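PDB 3WAJ: transmembrane oligosaccharyl transferase from Archaeoglobus fulgidus, which is a membrane-embedded enzyme of the STT3 family, with a multi-helix GT-C transmembrane part joined to globular domains outside it. Local coordinates for residues Y51-E56 against H64-D69; G77-F82 against Y528-S533; D521-Q526 against F538-E543. All coordinates share one frame; numbering follows the deposited sequence.

Interaction 1: residues Y51-E56 against H64-D69; sequences YYRLIE and HRIWFD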
# COMPACT_ATOMS: atom_id res chain seq x y z
N TYR A 51 8.82 2.24 6.31
CA TYR A 51 9.33 3.28 7.20
C TYR A 51 10.23 2.67 8.27
O TYR A 51 11.34 3.12 8.50
CB TYR A 51 8.21 4.13 7.83
CG TYR A 51 7.94 5.32 6.95
CD1 TYR A 51 8.91 6.31 6.79
CD2 TYR A 51 6.77 5.42 6.23
CE1 TYR A 51 8.70 7.37 5.93
CE2 TYR A 51 6.54 6.49 5.38
CZ TYR A 51 7.51 7.45 5.23
OH TYR A 51 7.27 8.51 4.39
N TYR A 52 9.72 1.61 8.88
CA TYR A 52 10.44 0.85 9.89
C TYR A 52 11.81 0.44 9.37
O TYR A 52 12.83 0.67 10.04
CB TYR A 52 9.57 -0.35 10.26
CG TYR A 52 10.20 -1.43 11.11
CD1 TYR A 52 10.14 -2.77 10.69
CD2 TYR A 52 10.81 -1.15 12.33
CE1 TYR A 52 10.66 -3.79 11.45
CE2 TYR A 52 11.36 -2.18 13.11
CZ TYR A 52 11.27 -3.50 12.66
OH TYR A 52 11.79 -4.54 13.39
N ARG A 53 11.85 -0.13 8.17
CA ARG A 53 13.10 -0.54 7.53
C ARG A 53 14.04 0.67 7.41
O ARG A 53 15.23 0.58 7.73
CB ARG A 53 12.81 -1.18 6.16
CG ARG A 53 14.04 -1.58 5.32
CD ARG A 53 14.72 -0.37 4.59
NE ARG A 53 15.84 -0.84 3.77
CZ ARG A 53 17.01 -1.24 4.26
NH1 ARG A 53 17.23 -1.19 5.56
NH2 ARG A 53 17.95 -1.68 3.44
N LEU A 54 13.50 1.79 6.95
CA LEU A 54 14.30 3.00 6.77
C LEU A 54 14.78 3.58 8.10
O LEU A 54 15.95 3.95 8.23
CB LEU A 54 13.53 4.05 5.98
CG LEU A 54 13.20 3.74 4.52
CD1 LEU A 54 12.43 4.94 3.88
CD2 LEU A 54 14.47 3.42 3.75
N ILE A 55 13.89 3.66 9.08
CA ILE A 55 14.22 4.28 10.36
C ILE A 55 15.34 3.50 11.10
O ILE A 55 16.28 4.07 11.63
CB ILE A 55 12.96 4.47 11.24
CG1 ILE A 55 12.10 5.60 10.66
CG2 ILE A 55 13.32 4.77 12.70
CD1 ILE A 55 10.67 5.66 11.21
N GLU A 56 15.23 2.18 11.09
CA GLU A 56 16.25 1.29 11.63
C GLU A 56 17.61 1.54 10.97
O GLU A 56 18.63 1.65 11.65
CB GLU A 56 15.81 -0.15 11.36
CG GLU A 56 16.43 -1.23 12.25
CD GLU A 56 15.57 -2.49 12.30
OE1 GLU A 56 14.53 -2.53 11.62
OE2 GLU A 56 15.92 -3.44 13.02
N HIS A 64 22.70 10.15 8.93
CA HIS A 64 22.55 9.98 7.49
C HIS A 64 21.43 8.99 7.18
O HIS A 64 21.09 8.16 8.02
CB HIS A 64 23.87 9.53 6.85
CG HIS A 64 25.02 10.42 7.19
ND1 HIS A 64 25.34 11.55 6.46
CD2 HIS A 64 25.94 10.35 8.19
CE1 HIS A 64 26.40 12.13 6.99
NE2 HIS A 64 26.78 11.42 8.04
N ARG A 65 20.85 9.10 5.99
CA ARG A 65 19.85 8.12 5.56
C ARG A 65 20.13 7.75 4.12
O ARG A 65 20.81 8.48 3.41
CB ARG A 65 18.41 8.66 5.72
CG ARG A 65 18.11 9.94 4.96
CD ARG A 65 16.63 10.05 4.63
NE ARG A 65 16.22 9.11 3.58
CZ ARG A 65 14.98 8.99 3.11
NH1 ARG A 65 14.01 9.74 3.61
NH2 ARG A 65 14.71 8.10 2.15
N ILE A 66 19.62 6.59 3.70
CA ILE A 66 19.75 6.15 2.31
C ILE A 66 18.69 6.83 1.43
O ILE A 66 17.66 7.32 1.92
CB ILE A 66 19.59 4.63 2.21
CG1 ILE A 66 18.16 4.23 2.61
CG2 ILE A 66 20.62 3.93 3.09
CD1 ILE A 66 17.82 2.77 2.33
N TRP A 67 18.94 6.86 0.12
CA TRP A 67 17.99 7.38 -0.86
C TRP A 67 17.84 6.37 -1.95
O TRP A 67 17.19 6.60 -2.98
CB TRP A 67 18.51 8.71 -1.43
CG TRP A 67 18.62 9.73 -0.36
CD1 TRP A 67 19.73 10.02 0.39
CD2 TRP A 67 17.56 10.54 0.15
NE1 TRP A 67 19.42 10.99 1.32
CE2 TRP A 67 18.10 11.33 1.19
CE3 TRP A 67 16.20 10.69 -0.18
CZ2 TRP A 67 17.33 12.26 1.90
CZ3 TRP A 67 15.45 11.61 0.52
CH2 TRP A 67 16.01 12.38 1.55
N PHE A 68 18.45 5.21 -1.72
CA PHE A 68 18.32 4.07 -2.60
C PHE A 68 18.50 2.77 -1.80
O PHE A 68 19.26 2.72 -0.83
CB PHE A 68 19.35 4.18 -3.74
CG PHE A 68 19.29 3.05 -4.73
CD1 PHE A 68 18.39 3.10 -5.79
CD2 PHE A 68 20.12 1.95 -4.59
CE1 PHE A 68 18.33 2.06 -6.72
CE2 PHE A 68 20.06 0.89 -5.51
CZ PHE A 68 19.17 0.95 -6.57
N ASP A 69 17.76 1.73 -2.20
CA ASP A 69 17.64 0.53 -1.37
C ASP A 69 17.75 -0.69 -2.25
O ASP A 69 16.78 -1.12 -2.84
CB ASP A 69 16.29 0.55 -0.63
CG ASP A 69 16.09 -0.66 0.31
OD1 ASP A 69 17.03 -1.46 0.51
OD2 ASP A 69 14.98 -0.81 0.87

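Interaction 2: residues G77-F82 against Y528-S533; sequences GSYTHF and YPTPQS. With SO4 (sulfate ion), chain C.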
# COMPACT_ATOMS: atom_id res chain seq x y z
N GLY A 77 17.09 -2.84 -7.11
CA GLY A 77 17.11 -1.83 -6.07
C GLY A 77 16.12 -0.73 -6.40
O GLY A 77 15.75 -0.54 -7.56
N SER A 78 15.68 0.00 -5.38
CA SER A 78 14.68 1.04 -5.54
C SER A 78 15.15 2.35 -4.91
O SER A 78 15.61 2.37 -3.75
CB SER A 78 13.36 0.63 -4.85
OG SER A 78 12.46 -0.01 -5.74
N TYR A 79 15.00 3.44 -5.65
CA TYR A 79 15.12 4.76 -5.04
C TYR A 79 13.99 4.90 -4.05
O TYR A 79 12.90 4.40 -4.28
CB TYR A 79 15.00 5.85 -6.09
CG TYR A 79 16.13 5.83 -7.08
CD1 TYR A 79 17.29 6.56 -6.84
CD2 TYR A 79 16.05 5.08 -8.23
CE1 TYR A 79 18.32 6.54 -7.74
CE2 TYR A 79 17.07 5.05 -9.13
CZ TYR A 79 18.21 5.79 -8.88
OH TYR A 79 19.24 5.76 -9.78
N THR A 80 14.24 5.62 -2.96
CA THR A 80 13.27 5.73 -1.88
C THR A 80 12.57 7.07 -1.96
O THR A 80 13.18 8.11 -1.69
CB THR A 80 13.97 5.62 -0.50
OG1 THR A 80 14.87 6.72 -0.32
CG2 THR A 80 14.79 4.36 -0.43
N HIS A 81 11.29 7.07 -2.33
CA HIS A 81 10.56 8.34 -2.30
C HIS A 81 10.08 8.74 -0.91
O HIS A 81 9.68 9.89 -0.71
CB HIS A 81 9.41 8.38 -3.30
CG HIS A 81 8.25 7.52 -2.91
ND1 HIS A 81 8.20 6.18 -3.19
CD2 HIS A 81 7.10 7.82 -2.25
CE1 HIS A 81 7.07 5.67 -2.71
NE2 HIS A 81 6.38 6.65 -2.15
N PHE A 82 10.11 7.81 0.05
CA PHE A 82 9.64 8.14 1.41
C PHE A 82 10.46 9.26 2.00
O PHE A 82 11.69 9.20 2.02
CB PHE A 82 9.71 6.92 2.33
CG PHE A 82 8.57 5.97 2.17
CD1 PHE A 82 7.71 6.05 1.06
CD2 PHE A 82 8.31 5.00 3.14
CE1 PHE A 82 6.64 5.16 0.91
CE2 PHE A 82 7.24 4.11 3.01
CZ PHE A 82 6.40 4.19 1.89
N TYR A 528 23.80 2.59 1.88
CA TYR A 528 24.02 2.41 0.45
C TYR A 528 24.18 3.77 -0.22
O TYR A 528 23.54 4.74 0.17
CB TYR A 528 22.85 1.65 -0.20
CG TYR A 528 22.26 0.62 0.72
CD1 TYR A 528 22.89 -0.58 0.95
CD2 TYR A 528 21.06 0.87 1.38
CE1 TYR A 528 22.35 -1.52 1.81
CE2 TYR A 528 20.51 -0.06 2.23
CZ TYR A 528 21.16 -1.26 2.44
OH TYR A 528 20.62 -2.19 3.30
N PRO A 529 25.06 3.83 -1.23
CA PRO A 529 25.26 5.05 -2.03
C PRO A 529 24.17 5.17 -3.08
O PRO A 529 23.69 4.15 -3.59
CB PRO A 529 26.62 4.79 -2.70
CG PRO A 529 26.68 3.33 -2.85
CD PRO A 529 25.97 2.75 -1.63
N THR A 530 23.78 6.39 -3.42
CA THR A 530 22.76 6.59 -4.45
C THR A 530 23.36 6.50 -5.85
O THR A 530 24.27 7.26 -6.18
CB THR A 530 22.06 7.95 -4.28
OG1 THR A 530 21.54 8.05 -2.95
CG2 THR A 530 20.92 8.08 -5.30
N PRO A 531 22.87 5.56 -6.66
CA PRO A 531 23.37 5.31 -8.02
C PRO A 531 22.65 6.14 -9.07
O PRO A 531 21.52 6.59 -8.85
CB PRO A 531 23.05 3.83 -8.24
CG PRO A 531 21.79 3.60 -7.42
CD PRO A 531 21.92 4.51 -6.22
N GLN A 532 23.29 6.31 -10.22
CA GLN A 532 22.75 7.13 -11.30
C GLN A 532 21.58 6.46 -12.01
O GLN A 532 20.71 7.13 -12.57
CB GLN A 532 23.85 7.47 -12.31
CG GLN A 532 24.87 8.47 -11.77
CD GLN A 532 24.21 9.68 -11.13
OE1 GLN A 532 23.65 10.55 -11.82
NE2 GLN A 532 24.25 9.75 -9.79
N SER A 533 21.57 5.13 -11.97
CA SER A 533 20.53 4.37 -12.64
C SER A 533 20.23 3.07 -11.88
O SER A 533 21.03 2.63 -11.05
CB SER A 533 20.92 4.07 -14.08
OG SER A 533 19.89 3.38 -14.76
S SO4 C . 2.76 7.55 -1.66
O1 SO4 C . 3.56 6.55 -0.93
O2 SO4 C . 3.40 7.78 -2.95
O3 SO4 C . 1.41 7.02 -1.84
O4 SO4 C . 2.67 8.82 -0.93

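Interaction 3: residues D521-Q526 against F538-E543; sequences DEYYLQ and FSYPFE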
# COMPACT_ATOMS: atom_id res chain seq x y z
N ASP A 521 21.77 -9.36 7.60
CA ASP A 521 21.63 -8.46 8.75
C ASP A 521 22.59 -7.27 8.74
O ASP A 521 22.17 -6.15 9.02
CB ASP A 521 21.67 -9.22 10.08
CG ASP A 521 20.41 -10.06 10.33
OD1 ASP A 521 20.35 -10.75 11.37
OD2 ASP A 521 19.47 -10.02 9.51
N GLU A 522 23.86 -7.50 8.40
CA GLU A 522 24.81 -6.37 8.26
C GLU A 522 24.38 -5.43 7.15
O GLU A 522 24.37 -4.21 7.32
CB GLU A 522 26.21 -6.84 7.87
CG GLU A 522 26.85 -7.89 8.73
CD GLU A 522 27.98 -8.58 8.00
OE1 GLU A 522 27.92 -8.62 6.75
OE2 GLU A 522 28.92 -9.05 8.66
N TYR A 523 24.08 -6.02 5.99
CA TYR A 523 23.85 -5.24 4.77
C TYR A 523 22.60 -4.38 4.94
O TYR A 523 22.58 -3.22 4.52
CB TYR A 523 23.74 -6.17 3.55
CG TYR A 523 23.84 -5.44 2.23
CD1 TYR A 523 22.90 -5.63 1.24
CD2 TYR A 523 24.87 -4.53 1.99
CE1 TYR A 523 22.99 -4.97 0.03
CE2 TYR A 523 24.96 -3.84 0.79
CZ TYR A 523 24.02 -4.07 -0.19
OH TYR A 523 24.08 -3.40 -1.40
N TYR A 524 21.59 -4.95 5.58
CA TYR A 524 20.36 -4.25 5.94
C TYR A 524 20.63 -2.89 6.58
O TYR A 524 19.86 -1.94 6.38
CB TYR A 524 19.58 -5.13 6.91
CG TYR A 524 18.14 -4.75 7.15
CD1 TYR A 524 17.77 -4.05 8.30
CD2 TYR A 524 17.14 -5.10 6.24
CE1 TYR A 524 16.46 -3.71 8.53
CE2 TYR A 524 15.82 -4.76 6.47
CZ TYR A 524 15.48 -4.06 7.62
OH TYR A 524 14.18 -3.71 7.88
N LEU A 525 21.73 -2.78 7.33
CA LEU A 525 22.01 -1.56 8.08
C LEU A 525 23.01 -0.61 7.42
O LEU A 525 23.32 0.44 7.96
CB LEU A 525 22.43 -1.90 9.50
CG LEU A 525 21.38 -2.75 10.22
CD1 LEU A 525 21.93 -3.27 11.53
CD2 LEU A 525 20.11 -1.92 10.47
N GLN A 526 23.48 -0.97 6.23
CA GLN A 526 24.49 -0.16 5.55
C GLN A 526 23.92 1.04 4.82
O GLN A 526 22.81 1.01 4.26
CB GLN A 526 25.27 -1.00 4.53
CG GLN A 526 26.12 -2.07 5.14
CD GLN A 526 27.15 -1.49 6.08
OE1 GLN A 526 27.13 -1.78 7.28
NE2 GLN A 526 28.05 -0.67 5.55
N PHE A 538 21.80 -4.53 -9.80
CA PHE A 538 22.68 -3.82 -8.88
C PHE A 538 23.88 -4.70 -8.60
O PHE A 538 23.79 -5.92 -8.67
CB PHE A 538 21.93 -3.52 -7.57
CG PHE A 538 22.73 -2.73 -6.55
CD1 PHE A 538 22.76 -1.35 -6.59
CD2 PHE A 538 23.40 -3.37 -5.52
CE1 PHE A 538 23.48 -0.61 -5.63
CE2 PHE A 538 24.12 -2.65 -4.55
CZ PHE A 538 24.15 -1.27 -4.60
N SER A 539 24.99 -4.08 -8.25
CA SER A 539 26.21 -4.82 -8.00
C SER A 539 26.35 -5.05 -6.49
O SER A 539 26.93 -4.22 -5.78
CB SER A 539 27.41 -4.03 -8.56
OG SER A 539 28.58 -4.78 -8.41
N TYR A 540 25.82 -6.17 -6.01
CA TYR A 540 25.83 -6.47 -4.57
C TYR A 540 27.23 -6.80 -4.06
O TYR A 540 28.01 -7.39 -4.79
CB TYR A 540 24.85 -7.62 -4.27
CG TYR A 540 23.43 -7.23 -4.54
CD1 TYR A 540 22.86 -7.41 -5.79
CD2 TYR A 540 22.64 -6.66 -3.55
CE1 TYR A 540 21.54 -7.05 -6.05
CE2 TYR A 540 21.32 -6.29 -3.79
CZ TYR A 540 20.77 -6.48 -5.05
OH TYR A 540 19.46 -6.11 -5.29
N PRO A 541 27.53 -6.42 -2.80
CA PRO A 541 28.85 -6.58 -2.17
C PRO A 541 29.07 -8.00 -1.72
O PRO A 541 30.10 -8.34 -1.13
CB PRO A 541 28.77 -5.68 -0.92
CG PRO A 541 27.50 -4.89 -1.07
CD PRO A 541 26.59 -5.70 -1.92
N PHE A 542 28.07 -8.84 -1.97
CA PHE A 542 28.19 -10.25 -1.68
C PHE A 542 27.24 -11.09 -2.52
O PHE A 542 26.31 -10.60 -3.17
CB PHE A 542 27.99 -10.54 -0.18
CG PHE A 542 26.54 -10.37 0.30
CD1 PHE A 542 25.93 -9.11 0.34
CD2 PHE A 542 25.81 -11.47 0.74
CE1 PHE A 542 24.61 -8.95 0.80
CE2 PHE A 542 24.50 -11.32 1.20
CZ PHE A 542 23.89 -10.06 1.24
N GLU A 543 27.53 -12.37 -2.48
CA GLU A 543 26.76 -13.44 -3.08
C GLU A 543 25.28 -13.43 -2.57
O GLU A 543 24.99 -13.87 -1.47
CB GLU A 543 27.52 -14.73 -2.72
CG GLU A 543 28.33 -14.69 -1.32
CD GLU A 543 29.72 -13.93 -1.29
OE1 GLU A 543 30.28 -13.69 -0.18
OE2 GLU A 543 30.26 -13.57 -2.35

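Interaction 1: residues Y51-E56 against H64-D69
Arg53 and Asp69 make the polar half of this contact; Leu54 and Ile66 make the apolar half. The motif is a helix followed by a loop that crosses its flank and leads into a short strand. Helix 47-60, which carries the zinc ligand Asp47, turns through this loop into strand 68-69 of a two-stranded antiparallel sheet. All five touching residues are buried, and the side chain of Leu54 lies about 12 Å from the bound zinc ion.

The guanidinium of Arg53 meets the carboxylate of Asp69 side-on, with one nitrogen to each oxygen. NE of Arg53 donates to OD2 of Asp69 at 3.0 Å, and NH2 of Arg53 donates to OD1 of Asp69 at 3.1 Å. Both oxygens lie almost in the guanidinium plane and both bonds are nearly straight. The two flat groups are not coplanar, however. Their planes are turned 57° apart, and both nitrogens approach from above the carboxylate plane. A bend at chi2 (-78°) swings the Arg53 chain round to reach Asp69.

Each partner has further bonds. Arg53 also forms a salt bridge with Glu558 and donates to Tyr528 OH and Tyr524 O. Asp69 is further held by Tyr50 OH and by the backbone N of Phe71.

Beside this ion pair, Leu54 and Ile66 cross at about a right angle. CD2 of Leu54 rests 3.7 Å from CD1 of Ile66, with CG1 of Ile66 close behind. Arg65 adds a looser touch, its NH2 4.3 Å from CD1 of Leu54. That guanidinium is itself held by its neighbour's backbone: NE of Arg65 donates to O of Ile66 at 2.8 Å, and NH2 of Arg65 reaches the same oxygen at 3.1 Å.

Interaction 2: residues G77-F82 against Y528-S533
Tyr79 lays the outer edge of its ring against Thr530 and Pro531. CG2 of Thr530 sits near the ring plane, 3.9 Å from CE1 of Tyr79. The pyrrolidine ring of Pro531 adds a looser contact, with its CD 4.4 Å from that same CE1 of Tyr79. The phenol ends in a hydrogen bond: OH of Tyr79 donates to the backbone O of Pro531 at 2.6 Å. It comes from above the carbonyl plane, 49° out of it.

This joins the two-stranded sheet 68-69/78-79 of the STT3 N-terminal region to the loop between helix 517-524 and strand 546-548 in the AglB core region. Phe68 of the neighbouring strand and Tyr268 also meet the Tyr79 ring edge-to-face.

At the other end of 77-82, His81 binds a sulfate ion, probably picked up from the crystallisation solution. NE2 of His81 donates to O1 of the sulfate at 3.1 Å, nearly straight and in the ring plane. CE1 of Phe82 lies 3.8 Å from that same O1 of the sulfate. His162 and Arg426 also bond to the ion.

Across the two segments, a single phenol-to-backbone bond is backed by a few carbon contacts. The acceptor is a backbone carbonyl, so the polar link is set by the path of the loop main chain.

Interaction 3: residues D521-Q526 against F538-E543
The ring of Tyr523 takes the edge of Phe542 on one face, in an offset edge-to-face pair. The ring centroids are 5.6 Å apart and the planes stand at 75°. CE1 of Phe542 is the leading atom, 3.8 Å from CD1 of Tyr523. Tyr528 lies on the far side of the Tyr523 ring, in another edge-to-face pair. Tyr540 in turn presents its own edge to Tyr523, with CD2 of Tyr540 4.0 Å from CE1 of Tyr523. One face of Tyr540 is taken by CD2 of Phe538, which stands over the ring centre.

These rings form an aromatic cluster in the AglB core region. Helix 517-524 carries Tyr523. The chain after it runs through a long loop, which folds back onto the helix before entering strand 546-548 of the mixed sheet. Tyr523 is buried, while its partners in 538-543 lie nearer the surface.

Tyr523 holds CG anti to its own N (chi1 -166°), which sends the ring out from the helix against the loop, with Tyr540, Pro541 and Phe542 to one side and Phe538 beyond the hydroxyl. The Pro541 ring points back at Tyr523. CG of Pro541 lies 3.3 Å from CE2 of Tyr523, and CD of Pro541 reaches the CZ and OH of that phenol. No hydrogen bond crosses, so the contact is apolar and aromatic.

Elsewhere, Tyr523 packs on Pro70, Phe71 and Met564. The hydroxyl of Tyr540 is bonded to the backbone O of Pro70. At the far end of Tyr523, its OH lies 3.2 Å from CE2 of Phe538.

Interaction 1 is buried; interactions 2 and 3 lie nearer the surface. Their chemistry differs. The buried contact pairs charges beside aliphatic carbons, interaction 2 relies on one phenol-to-backbone bond, and interaction 3 is aromatic and apolar. Interactions 1 and 2 share the sheet 68-69/78-79, where Asp69 N meets Ser78 O. Interactions 2 and 3 both use the chain between helix 517-524 and strand 546-548, and Tyr528 OH bonds to Tyr523 O. Arg53 links all three, through Tyr528 and through O of Tyr524. Interaction 2 alone spans the two family regions between its own segments; the others each stay within one.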